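Local coordinates for intimin adherence protein (Escherichia coli O157:H7, PDB 3NCX) that probably mediates attachment of enterohaemorrhagic bacteria to host cells by binding the translocated receptor Tir through its C-terminal lectin-like domain, at residues A79-G82 against D83-V87; Y106-A109 against M110-C113; T120-V123 against L124-Y128; Q152-S155 against E156-G160. The protein carries 1 engineered substitution. All coordinates share one frame; numbering follows the deposited sequence.

How the contacts relate
The four contacts come one after another along an elongated chain. Contact 1 is the tip of the hairpin between strands 75-81 and 86-91 in the bacterial Ig-like domain, while contacts 2, 3 and 4 all belong to the C-type lectin domain. Contact 2 in helix 106-112 and contact 3 in helix 121-131 lie about 19 Å apart, centre to centre. Contact 4, at helix 154-159, meets contact 2 directly, where the Tyr106 hydroxyl reaches the backbone N of Gln152. The centres of contacts 1 and 4 are about 56 Å apart; this wide gap reflects two domains set end to end, consistent with a lectin-like domain held out for receptor binding.

Contact 1 (A79-G82 against D83-V87); sequences ATSG and DKQTV
Thr80 and Thr86 face each other as a non-hydrogen-bonded antiparallel pair, and following Thr80 outward shows how the two strands meet. Its CB lies 3.7 Å from Gln85 O across the hairpin. There the side chain forks. OG1, set beside the backbone N (chi1 -68°), reaches across to Thr86 OG1 at 2.8 Å, a hydroxyl-to-hydroxyl hydrogen bond in which either partner could be the donor. CG2 turns the other way and packs 3.5 Å from Gln85 O. That same carbonyl is gripped by the backbone: Ser81 N donates to Gln85 O at 2.9 Å, and the CA-H of Thr80 also points at it. One step back, Ala79 and Val87 form a hydrogen-bonded pair, with Ala79 N to Val87 O at 3.0 Å and a matching bond from Val87 N to Ala79 O.

At the other end the chain reverses. Lys84 N bonds Ser81 O at 3.3 Å, closing the turn. Ser81 OG points into the turn and weakly accepts from Gln85 N. Beyond it, Gln85 NE2 bonds Asp83 OD1 at 2.7 Å on the syn lone pair, nearly in the plane of its own amide, while Gln85 OE1 is held by Leu11 N. Ala79 and Val87 both pack on Ile13. With Lys84 at positive phi (68°) and Ser81 facing both Lys84 and Gln85, this is a type I turn with a G1 bulge, the closing of a 3:5 beta hairpin, here at the tip of an Ig-like domain.

Contact 2 (Y106-A109 against M110-C113); sequences YADA and MSIC
The carboxylate of Asp108 is met over one face by Ile112, one helical turn on. Ile112 CD1 lies 3.6 Å from Asp108 OD2 and nearly as close to OD1, displaced from the centre of the group toward its oxygens, and Ile112 CG1 lies 3.5 Å from Asp108 OD1. Asp108 gets there by holding CG anti to the backbone N (chi1 -179°), which swings the carboxylate forward along the helix. The other flat group, the Tyr106 ring, packs edge-to-face with Trp149. Asp108 and Tyr106 belong to helix 106-112 of the C-type lectin domain, whose last turn leads straight into a disulfide: Cys113, the first residue to leave helical geometry, is joined through SG to Cys187 on strand 184-188. Asp108 O takes two bonds. Ile112 N bonds Asp108 O at 2.9 Å, and Ser111 OG folds back to Asp108 O at 2.9 Å from nearer the side. Cys113 N bonds Ala109 O at 2.9 Å, an i to i+4 bond that carries the helical pattern up to the disulfide residue. Met110 N bonds Tyr106 O, and Met110 CB packs 3.3 Å from Ala107 O.

Contact 3 (T120-V123 against L124-Y128); sequences TQTV and LSDIY
This is an i to i+4 contact within the first turns of helix 121-131, a helix of the C-type lectin domain that lays one side against the domain core. Leu124 and Ile127 both pack on Ile98 of strand 97-103, and Leu124 also touches Val186, while Thr122, Ser125 and Asp126 lie round the other part of the helix surface. Two backbone bonds set the spacing: Ser125 N to Gln121 O at 2.8 Å, and Asp126 N to Thr122 O, also 2.8 Å. Along the more open side, Thr122 and Asp126 lie one turn apart, their side chains crossing. The methyl CG2 of Thr122, anti to its backbone N with chi1 at -63° for OG1, lies over one face of the Asp126 carboxylate, shifted toward OD1 at 3.1 Å. Of the Thr122 side chain it is the methyl, not the hydroxyl, that meets the carboxylate. On the core side Ile127 CG1 approaches Val123 O at 3.7 Å, a carbonyl that accepts from the hydroxyl of Tyr96. Between Gln121 and Ser125 a water closes the gap, taking a proton from Gln121 NE2 at 2.8 Å and giving one to Ser125 OG at 3.0 Å.

Contact 4 (Q152-S155 against E156-G160); sequences QTSS and EQRSG
Glu156 OE1 accepts from Thr153 N at 2.8 Å, with 162° at the hydrogen, on the lone pair that points away from the other carboxylate oxygen. Glu156 N in return bonds Thr153 OG1 at 3.1 Å, and the pair of bonds is a capping box at the N-terminus of helix 154-159 in the lectin domain. Thr153 is the N-cap. Its OG1 sits between backbone N and carbonyl carbon (chi1 73°), which turns the hydroxyl inward to Glu156 N. The Glu156 side chain runs back extended past Thr153, with CG 3.2 Å from Thr153 OG1. A carboxylate at this end of a helix would be expected to be stabilised by the helix dipole. Its second oxygen, OE2, has a weak bond from Ser163 N, so the acid also links the cap to strand 161-166.

Just before the cap, the side chain of Gln152 reaches across to Gln157. Its OE1 lies 3.1 Å from Gln157 CG, and the two amide planes are turned 75° apart, so they do not stack. Along the backbone, Gln157 N bonds Thr153 O at 3.0 Å, while the bonds of the following turn are weak. Arg158, extended from CG to NE, lies back along the helix so that NH1 comes 3.3 Å from Ser154 O. A water bridges the two residues, accepting from Arg158 NH2 at 3.0 Å and hydrogen-bonded to Ser154 OG at 3.2 Å.

Contact 1 (A79-G82 against D83-V87)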
ATOM      1  N   ALA A  79      15.706  -8.421 -10.158  1.00 25.33           N
ATOM      2  CA  ALA A  79      15.425  -9.843 -10.292  1.00 24.11           C
ATOM      3  C   ALA A  79      16.596 -10.534 -10.982  1.00 31.48           C
ATOM      4  O   ALA A  79      17.049 -10.096 -12.040  1.00 31.42           O
ATOM      5  CB  ALA A  79      14.143 -10.060 -11.076  1.00 20.28           C
ATOM      6  N   THR A  80      17.087 -11.610 -10.377  1.00 33.04           N
ATOM      7  CA  THR A  80      18.215 -12.348 -10.931  1.00 26.78           C
ATOM      8  C   THR A  80      17.828 -13.780 -11.277  1.00 27.80           C
ATOM      9  O   THR A  80      17.521 -14.584 -10.396  1.00 33.65           O
ATOM     10  CB  THR A  80      19.415 -12.365  -9.964  1.00 25.81           C
ATOM     11  OG1 THR A  80      19.955 -11.043  -9.850  1.00 28.84           O
ATOM     12  CG2 THR A  80      20.496 -13.301 -10.472  1.00 27.51           C
ATOM     13  N   SER A  81      17.843 -14.090 -12.569  1.00 31.54           N
ATOM     14  CA  SER A  81      17.539 -15.434 -13.040  1.00 28.69           C
ATOM     15  C   SER A  81      18.690 -16.380 -12.724  1.00 31.83           C
ATOM     16  O   SER A  81      19.792 -15.940 -12.390  1.00 28.83           O
ATOM     17  CB  SER A  81      17.263 -15.422 -14.544  1.00 30.35           C
ATOM     18  OG  SER A  81      18.335 -14.824 -15.252  1.00 27.67           O
ATOM     19  N   GLY A  82      18.430 -17.678 -12.832  1.00 27.30           N
ATOM     20  CA  GLY A  82      19.429 -18.681 -12.514  1.00 31.66           C
ATOM     21  C   GLY A  82      20.617 -18.648 -13.453  1.00 36.16           C
ATOM     22  O   GLY A  82      21.718 -19.064 -13.092  1.00 45.28           O
ATOM     23  N   ASP A  83      20.394 -18.150 -14.664  1.00 33.43           N
ATOM     24  CA  ASP A  83      21.440 -18.112 -15.679  1.00 30.52           C
ATOM     25  C   ASP A  83      22.243 -16.814 -15.632  1.00 33.98           C
ATOM     26  O   ASP A  83      22.779 -16.370 -16.647  1.00 32.95           O
ATOM     27  CB  ASP A  83      20.840 -18.319 -17.069  1.00 34.51           C
ATOM     28  CG  ASP A  83      19.686 -17.382 -17.345  1.00 37.31           C
ATOM     29  OD1 ASP A  83      19.909 -16.341 -17.996  1.00 43.70           O
ATOM     30  OD2 ASP A  83      18.558 -17.686 -16.904  1.00 35.53           O
ATOM     31  N   LYS A  84      22.313 -16.210 -14.448  1.00 39.83           N
ATOM     32  CA  LYS A  84      23.160 -15.041 -14.217  1.00 37.86           C
ATOM     33  C   LYS A  84      22.716 -13.774 -14.956  1.00 36.70           C
ATOM     34  O   LYS A  84      23.547 -12.957 -15.354  1.00 28.51           O
ATOM     35  CB  LYS A  84      24.619 -15.367 -14.553  1.00 39.89           C
ATOM     36  CG  LYS A  84      25.320 -16.244 -13.523  1.00 40.61           C
ATOM     37  CD  LYS A  84      26.123 -15.401 -12.543  1.00 54.36           C
ATOM     38  CE  LYS A  84      27.208 -14.608 -13.263  1.00 57.37           C
ATOM     39  NZ  LYS A  84      27.969 -13.722 -12.339  1.00 58.14           N
ATOM     40  N   GLN A  85      21.409 -13.611 -15.138  1.00 32.48           N
ATOM     41  CA  GLN A  85      20.875 -12.367 -15.684  1.00 27.41           C
ATOM     42  C   GLN A  85      20.271 -11.522 -14.570  1.00 26.24           C
ATOM     43  O   GLN A  85      19.652 -12.048 -13.647  1.00 30.25           O
ATOM     44  CB  GLN A  85      19.822 -12.636 -16.761  1.00 25.47           C
ATOM     45  CG  GLN A  85      20.370 -13.199 -18.060  1.00 26.62           C
ATOM     46  CD  GLN A  85      19.338 -13.197 -19.174  1.00 23.56           C
ATOM     47  OE1 GLN A  85      19.072 -12.162 -19.786  1.00 18.31           O
ATOM     48  NE2 GLN A  85      18.750 -14.356 -19.440  1.00 22.43           N
ATOM     49  N   THR A  86      20.455 -10.211 -14.658  1.00 25.13           N
ATOM     50  CA  THR A  86      19.896  -9.300 -13.668  1.00 26.77           C
ATOM     51  C   THR A  86      19.198  -8.122 -14.335  1.00 27.76           C
ATOM     52  O   THR A  86      19.757  -7.466 -15.216  1.00 22.03           O
ATOM     53  CB  THR A  86      20.972  -8.792 -12.689  1.00 24.78           C
ATOM     54  OG1 THR A  86      21.423  -9.880 -11.873  1.00 28.49           O
ATOM     55  CG2 THR A  86      20.409  -7.699 -11.794  1.00 24.77           C
ATOM     56  N   VAL A  87      17.967  -7.865 -13.908  1.00 26.48           N
ATOM     57  CA  VAL A  87      17.160  -6.795 -14.475  1.00 24.43           C
ATOM     58  C   VAL A  87      16.570  -5.918 -13.374  1.00 23.68           C
ATOM     59  O   VAL A  87      16.186  -6.414 -12.314  1.00 28.12           O
ATOM     60  CB  VAL A  87      16.035  -7.367 -15.365  1.00 26.82           C
ATOM     61  CG1 VAL A  87      14.778  -6.524 -15.260  1.00 28.59           C
ATOM     62  CG2 VAL A  87      16.504  -7.476 -16.809  1.00 24.49           C
TER

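Contact 2 (Y106-A109 against M110-C113)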
ATOM      1  N   TYR A 106     -10.568  12.166  17.771  1.00 18.59           N
ATOM      2  CA  TYR A 106     -10.194  13.064  16.683  1.00 22.18           C
ATOM      3  C   TYR A 106      -9.035  13.987  17.052  1.00 20.51           C
ATOM      4  O   TYR A 106      -8.027  14.037  16.347  1.00 26.93           O
ATOM      5  CB  TYR A 106     -11.386  13.898  16.206  1.00 21.22           C
ATOM      6  CG  TYR A 106     -11.059  14.736  14.990  1.00 21.60           C
ATOM      7  CD1 TYR A 106     -10.523  16.011  15.123  1.00 22.27           C
ATOM      8  CD2 TYR A 106     -11.266  14.243  13.708  1.00 18.64           C
ATOM      9  CE1 TYR A 106     -10.213  16.774  14.015  1.00 20.52           C
ATOM     10  CE2 TYR A 106     -10.959  15.000  12.595  1.00 19.33           C
ATOM     11  CZ  TYR A 106     -10.433  16.265  12.753  1.00 21.51           C
ATOM     12  OH  TYR A 106     -10.127  17.021  11.646  1.00 24.24           O
ATOM     13  N   ALA A 107      -9.187  14.717  18.152  1.00 20.77           N
ATOM     14  CA  ALA A 107      -8.168  15.669  18.584  1.00 21.45           C
ATOM     15  C   ALA A 107      -6.791  15.014  18.711  1.00 17.29           C
ATOM     16  O   ALA A 107      -5.789  15.564  18.258  1.00 14.59           O
ATOM     17  CB  ALA A 107      -8.573  16.318  19.897  1.00 11.77           C
ATOM     18  N   ASP A 108      -6.754  13.835  19.323  1.00 17.73           N
ATOM     19  CA  ASP A 108      -5.506  13.108  19.514  1.00 18.24           C
ATOM     20  C   ASP A 108      -4.957  12.592  18.186  1.00 20.06           C
ATOM     21  O   ASP A 108      -3.751  12.640  17.942  1.00 18.16           O
ATOM     22  CB  ASP A 108      -5.712  11.947  20.489  1.00 25.59           C
ATOM     23  CG  ASP A 108      -4.439  11.164  20.743  1.00 36.88           C
ATOM     24  OD1 ASP A 108      -3.343  11.756  20.645  1.00 40.93           O
ATOM     25  OD2 ASP A 108      -4.534   9.955  21.043  1.00 44.20           O
ATOM     26  N   ALA A 109      -5.848  12.098  17.334  1.00 22.15           N
ATOM     27  CA  ALA A 109      -5.454  11.613  16.017  1.00 19.88           C
ATOM     28  C   ALA A 109      -4.782  12.730  15.233  1.00 26.93           C
ATOM     29  O   ALA A 109      -3.841  12.495  14.474  1.00 22.96           O
ATOM     30  CB  ALA A 109      -6.663  11.086  15.262  1.00 17.09           C
ATOM     31  N   MET A 110      -5.274  13.950  15.427  1.00 26.33           N
ATOM     32  CA  MET A 110      -4.721  15.117  14.755  1.00 26.26           C
ATOM     33  C   MET A 110      -3.255  15.321  15.132  1.00 24.66           C
ATOM     34  O   MET A 110      -2.399  15.464  14.262  1.00 23.84           O
ATOM     35  CB  MET A 110      -5.536  16.365  15.099  1.00 25.22           C
ATOM     36  CG  MET A 110      -5.296  17.538  14.168  1.00 31.50           C
ATOM     37  SD  MET A 110      -6.161  19.024  14.705  1.00 32.61           S
ATOM     38  CE  MET A 110      -5.331  19.337  16.261  1.00 41.30           C
ATOM     39  N   SER A 111      -2.968  15.326  16.431  1.00 20.19           N
ATOM     40  CA  SER A 111      -1.600  15.518  16.902  1.00 24.86           C
ATOM     41  C   SER A 111      -0.712  14.337  16.522  1.00 27.01           C
ATOM     42  O   SER A 111       0.440  14.519  16.123  1.00 34.24           O
ATOM     43  CB  SER A 111      -1.569  15.743  18.415  1.00 22.44           C
ATOM     44  OG  SER A 111      -2.005  14.590  19.112  1.00 31.41           O
ATOM     45  N   ILE A 112      -1.249  13.128  16.650  1.00 18.07           N
ATOM     46  CA  ILE A 112      -0.520  11.928  16.256  1.00 21.80           C
ATOM     47  C   ILE A 112      -0.053  12.023  14.808  1.00 22.60           C
ATOM     48  O   ILE A 112       1.112  11.767  14.501  1.00 24.03           O
ATOM     49  CB  ILE A 112      -1.381  10.666  16.422  1.00 19.94           C
ATOM     50  CG1 ILE A 112      -1.622  10.377  17.903  1.00 17.80           C
ATOM     51  CG2 ILE A 112      -0.717   9.477  15.746  1.00 17.62           C
ATOM     52  CD1 ILE A 112      -2.497   9.174  18.153  1.00 21.12           C
ATOM     53  N   CYS A 113      -0.968  12.398  13.923  1.00 19.72           N
ATOM     54  CA  CYS A 113      -0.650  12.525  12.506  1.00 23.00           C
ATOM     55  C   CYS A 113      -0.120  13.914  12.175  1.00 20.37           C
ATOM     56  O   CYS A 113      -0.100  14.316  11.012  1.00 21.55           O
ATOM     57  CB  CYS A 113      -1.879  12.212  11.649  1.00 24.72           C
ATOM     58  SG  CYS A 113      -2.420  10.487  11.721  1.00 19.37           S
TER

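Contact 3 (T120-V123 against L124-Y128)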
ATOM      1  N   THR A 120     -10.152  14.531   2.605  1.00 23.51           N
ATOM      2  CA  THR A 120     -11.509  14.142   2.233  1.00 19.44           C
ATOM      3  C   THR A 120     -11.672  12.628   2.235  1.00 14.75           C
ATOM      4  O   THR A 120     -10.710  11.890   2.441  1.00 17.37           O
ATOM      5  CB  THR A 120     -11.902  14.679   0.840  1.00 20.24           C
ATOM      6  OG1 THR A 120     -10.907  14.304  -0.120  1.00 25.77           O
ATOM      7  CG2 THR A 120     -12.029  16.194   0.863  1.00 26.43           C
ATOM      8  N   GLN A 121     -12.899  12.172   2.007  1.00 14.22           N
ATOM      9  CA  GLN A 121     -13.187  10.745   1.951  1.00 16.47           C
ATOM     10  C   GLN A 121     -12.538  10.109   0.727  1.00 22.01           C
ATOM     11  O   GLN A 121     -12.195   8.927   0.733  1.00 18.83           O
ATOM     12  CB  GLN A 121     -14.696  10.507   1.927  1.00 14.08           C
ATOM     13  CG  GLN A 121     -15.085   9.061   1.683  1.00 20.70           C
ATOM     14  CD  GLN A 121     -16.584   8.848   1.711  1.00 20.71           C
ATOM     15  OE1 GLN A 121     -17.267   9.279   2.640  1.00 22.48           O
ATOM     16  NE2 GLN A 121     -17.105   8.183   0.687  1.00 16.80           N
ATOM     17  N   THR A 122     -12.372  10.905  -0.324  1.00 21.29           N
ATOM     18  CA  THR A 122     -11.772  10.430  -1.563  1.00 20.69           C
ATOM     19  C   THR A 122     -10.312  10.036  -1.352  1.00 26.57           C
ATOM     20  O   THR A 122      -9.831   9.067  -1.943  1.00 24.34           O
ATOM     21  CB  THR A 122     -11.874  11.488  -2.676  1.00 21.01           C
ATOM     22  OG1 THR A 122     -13.253  11.744  -2.967  1.00 28.65           O
ATOM     23  CG2 THR A 122     -11.185  11.004  -3.937  1.00 32.30           C
ATOM     24  N   VAL A 123      -9.611  10.784  -0.509  1.00 18.30           N
ATOM     25  CA  VAL A 123      -8.222  10.465  -0.203  1.00 16.32           C
ATOM     26  C   VAL A 123      -8.110   9.013   0.248  1.00 17.40           C
ATOM     27  O   VAL A 123      -7.146   8.321  -0.080  1.00 19.70           O
ATOM     28  CB  VAL A 123      -7.657  11.386   0.891  1.00 17.72           C
ATOM     29  CG1 VAL A 123      -6.205  11.036   1.178  1.00 18.07           C
ATOM     30  CG2 VAL A 123      -7.783  12.842   0.474  1.00 22.00           C
ATOM     31  N   LEU A 124      -9.115   8.552   0.986  1.00 19.57           N
ATOM     32  CA  LEU A 124      -9.121   7.194   1.520  1.00 20.21           C
ATOM     33  C   LEU A 124      -9.788   6.194   0.577  1.00 17.07           C
ATOM     34  O   LEU A 124      -9.292   5.083   0.389  1.00 17.41           O
ATOM     35  CB  LEU A 124      -9.810   7.163   2.886  1.00 23.74           C
ATOM     36  CG  LEU A 124      -9.116   7.925   4.017  1.00 19.95           C
ATOM     37  CD1 LEU A 124     -10.021   8.018   5.237  1.00 21.51           C
ATOM     38  CD2 LEU A 124      -7.796   7.263   4.375  1.00 18.85           C
ATOM     39  N   SER A 125     -10.914   6.588  -0.009  1.00 19.18           N
ATOM     40  CA  SER A 125     -11.652   5.705  -0.906  1.00 16.53           C
ATOM     41  C   SER A 125     -10.861   5.421  -2.178  1.00 19.61           C
ATOM     42  O   SER A 125     -10.983   4.348  -2.767  1.00 18.70           O
ATOM     43  CB  SER A 125     -13.019   6.300  -1.253  1.00 15.67           C
ATOM     44  OG  SER A 125     -12.881   7.541  -1.923  1.00 19.52           O
ATOM     45  N   ASP A 126     -10.050   6.388  -2.598  1.00 19.43           N
ATOM     46  CA  ASP A 126      -9.202   6.217  -3.771  1.00 17.28           C
ATOM     47  C   ASP A 126      -8.184   5.112  -3.545  1.00 20.24           C
ATOM     48  O   ASP A 126      -7.790   4.412  -4.479  1.00 21.52           O
ATOM     49  CB  ASP A 126      -8.487   7.523  -4.121  1.00 16.64           C
ATOM     50  CG  ASP A 126      -9.319   8.422  -5.012  1.00 16.42           C
ATOM     51  OD1 ASP A 126     -10.540   8.189  -5.117  1.00 17.17           O
ATOM     52  OD2 ASP A 126      -8.751   9.360  -5.606  1.00 19.31           O
ATOM     53  N   ILE A 127      -7.758   4.957  -2.297  1.00 15.17           N
ATOM     54  CA  ILE A 127      -6.805   3.913  -1.955  1.00 20.26           C
ATOM     55  C   ILE A 127      -7.453   2.534  -2.010  1.00 18.82           C
ATOM     56  O   ILE A 127      -6.817   1.553  -2.401  1.00 12.75           O
ATOM     57  CB  ILE A 127      -6.166   4.166  -0.581  1.00 17.64           C
ATOM     58  CG1 ILE A 127      -5.095   5.249  -0.714  1.00 23.62           C
ATOM     59  CG2 ILE A 127      -5.561   2.889  -0.023  1.00 16.81           C
ATOM     60  CD1 ILE A 127      -4.292   5.473   0.534  1.00 31.58           C
ATOM     61  N   TYR A 128      -8.726   2.465  -1.635  1.00 18.78           N
ATOM     62  CA  TYR A 128      -9.465   1.215  -1.730  1.00 17.38           C
ATOM     63  C   TYR A 128      -9.612   0.802  -3.191  1.00 16.76           C
ATOM     64  O   TYR A 128      -9.494  -0.376  -3.528  1.00 23.86           O
ATOM     65  CB  TYR A 128     -10.840   1.336  -1.073  1.00 19.63           C
ATOM     66  CG  TYR A 128     -11.648   0.062  -1.158  1.00 19.44           C
ATOM     67  CD1 TYR A 128     -11.664  -0.844  -0.108  1.00 15.82           C
ATOM     68  CD2 TYR A 128     -12.379  -0.243  -2.301  1.00 15.92           C
ATOM     69  CE1 TYR A 128     -12.395  -2.013  -0.190  1.00 19.05           C
ATOM     70  CE2 TYR A 128     -13.109  -1.406  -2.391  1.00 12.47           C
ATOM     71  CZ  TYR A 128     -13.116  -2.288  -1.334  1.00 17.23           C
ATOM     72  OH  TYR A 128     -13.846  -3.451  -1.423  1.00 17.73           O
TER
HETATM   73  O   HOH W   1     -15.605   8.705  -1.601  1.00 19.77           O

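Contact 4 (Q152-S155 against E156-G160)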
ATOM      1  N   GLN A 152     -12.038  17.064   9.833  1.00 25.17           N
ATOM      2  CA  GLN A 152     -13.344  17.677  10.048  1.00 27.90           C
ATOM      3  C   GLN A 152     -13.467  19.049   9.392  1.00 26.39           C
ATOM      4  O   GLN A 152     -12.547  19.865   9.454  1.00 21.80           O
ATOM      5  CB  GLN A 152     -13.658  17.774  11.545  1.00 25.05           C
ATOM      6  CG  GLN A 152     -12.699  18.650  12.337  1.00 24.73           C
ATOM      7  CD  GLN A 152     -13.055  18.725  13.812  1.00 23.91           C
ATOM      8  OE1 GLN A 152     -12.458  19.490  14.568  1.00 22.94           O
ATOM      9  NE2 GLN A 152     -14.034  17.928  14.226  1.00 20.90           N
ATOM     10  N   THR A 153     -14.615  19.293   8.767  1.00 30.80           N
ATOM     11  CA  THR A 153     -14.889  20.577   8.136  1.00 32.08           C
ATOM     12  C   THR A 153     -15.028  21.673   9.188  1.00 31.56           C
ATOM     13  O   THR A 153     -14.958  21.409  10.389  1.00 30.70           O
ATOM     14  CB  THR A 153     -16.180  20.534   7.296  1.00 30.71           C
ATOM     15  OG1 THR A 153     -17.319  20.507   8.166  1.00 32.07           O
ATOM     16  CG2 THR A 153     -16.194  19.307   6.399  1.00 25.26           C
ATOM     17  N   SER A 154     -15.229  22.901   8.727  1.00 34.73           N
ATOM     18  CA  SER A 154     -15.399  24.037   9.624  1.00 30.31           C
ATOM     19  C   SER A 154     -16.651  23.882  10.483  1.00 29.89           C
ATOM     20  O   SER A 154     -16.620  24.127  11.690  1.00 24.48           O
ATOM     21  CB  SER A 154     -15.460  25.338   8.822  1.00 32.07           C
ATOM     22  OG  SER A 154     -16.377  25.226   7.748  1.00 37.66           O
ATOM     23  N   SER A 155     -17.748  23.472   9.855  1.00 29.28           N
ATOM     24  CA  SER A 155     -19.002  23.269  10.572  1.00 29.75           C
ATOM     25  C   SER A 155     -18.891  22.079  11.517  1.00 30.39           C
ATOM     26  O   SER A 155     -19.436  22.099  12.623  1.00 27.15           O
ATOM     27  CB  SER A 155     -20.158  23.056   9.593  1.00 29.33           C
ATOM     28  OG  SER A 155     -20.028  21.821   8.911  1.00 37.33           O
ATOM     29  N   GLU A 156     -18.184  21.044  11.073  1.00 27.28           N
ATOM     30  CA  GLU A 156     -17.979  19.851  11.887  1.00 26.03           C
ATOM     31  C   GLU A 156     -17.199  20.172  13.156  1.00 21.63           C
ATOM     32  O   GLU A 156     -17.477  19.620  14.222  1.00 23.95           O
ATOM     33  CB  GLU A 156     -17.256  18.766  11.087  1.00 26.33           C
ATOM     34  CG  GLU A 156     -18.135  18.038  10.086  1.00 18.52           C
ATOM     35  CD  GLU A 156     -17.407  16.901   9.394  1.00 22.58           C
ATOM     36  OE1 GLU A 156     -16.217  17.073   9.061  1.00 23.75           O
ATOM     37  OE2 GLU A 156     -18.021  15.834   9.189  1.00 22.73           O
ATOM     38  N   GLN A 157     -16.223  21.066  13.040  1.00 21.54           N
ATOM     39  CA  GLN A 157     -15.408  21.452  14.185  1.00 28.12           C
ATOM     40  C   GLN A 157     -16.241  22.189  15.229  1.00 22.30           C
ATOM     41  O   GLN A 157     -15.925  22.163  16.418  1.00 22.66           O
ATOM     42  CB  GLN A 157     -14.233  22.324  13.744  1.00 26.31           C
ATOM     43  CG  GLN A 157     -13.189  22.543  14.827  1.00 29.09           C
ATOM     44  CD  GLN A 157     -12.832  24.005  15.010  1.00 43.23           C
ATOM     45  OE1 GLN A 157     -13.710  24.866  15.081  1.00 44.07           O
ATOM     46  NE2 GLN A 157     -11.537  24.292  15.085  1.00 53.41           N
ATOM     47  N   ARG A 158     -17.305  22.844  14.776  1.00 24.15           N
ATOM     48  CA  ARG A 158     -18.173  23.606  15.667  1.00 25.02           C
ATOM     49  C   ARG A 158     -19.063  22.698  16.509  1.00 22.17           C
ATOM     50  O   ARG A 158     -19.357  23.005  17.664  1.00 22.13           O
ATOM     51  CB  ARG A 158     -19.043  24.583  14.870  1.00 25.42           C
ATOM     52  CG  ARG A 158     -18.266  25.691  14.183  1.00 33.18           C
ATOM     53  CD  ARG A 158     -19.196  26.681  13.496  1.00 27.50           C
ATOM     54  NE  ARG A 158     -18.445  27.713  12.785  1.00 50.62           N
ATOM     55  CZ  ARG A 158     -18.139  27.659  11.492  1.00 46.80           C
ATOM     56  NH1 ARG A 158     -18.527  26.625  10.757  1.00 37.46           N
ATOM     57  NH2 ARG A 158     -17.448  28.644  10.931  1.00 47.13           N
ATOM     58  N   SER A 159     -19.487  21.583  15.926  1.00 20.04           N
ATOM     59  CA  SER A 159     -20.413  20.679  16.597  1.00 18.16           C
ATOM     60  C   SER A 159     -19.704  19.536  17.314  1.00 16.87           C
ATOM     61  O   SER A 159     -20.333  18.759  18.028  1.00 19.18           O
ATOM     62  CB  SER A 159     -21.439  20.126  15.603  1.00 22.54           C
ATOM     63  OG  SER A 159     -20.805  19.561  14.470  1.00 26.87           O
ATOM     64  N   GLY A 160     -18.394  19.434  17.120  1.00 20.80           N
ATOM     65  CA  GLY A 160     -17.611  18.408  17.786  1.00 23.42           C
ATOM     66  C   GLY A 160     -17.791  17.032  17.175  1.00 20.61           C
ATOM     67  O   GLY A 160     -17.834  16.025  17.885  1.00 13.81           O
TER
HETATM   68  O   HOH W   2     -17.916  28.050   7.985  1.00 28.51           O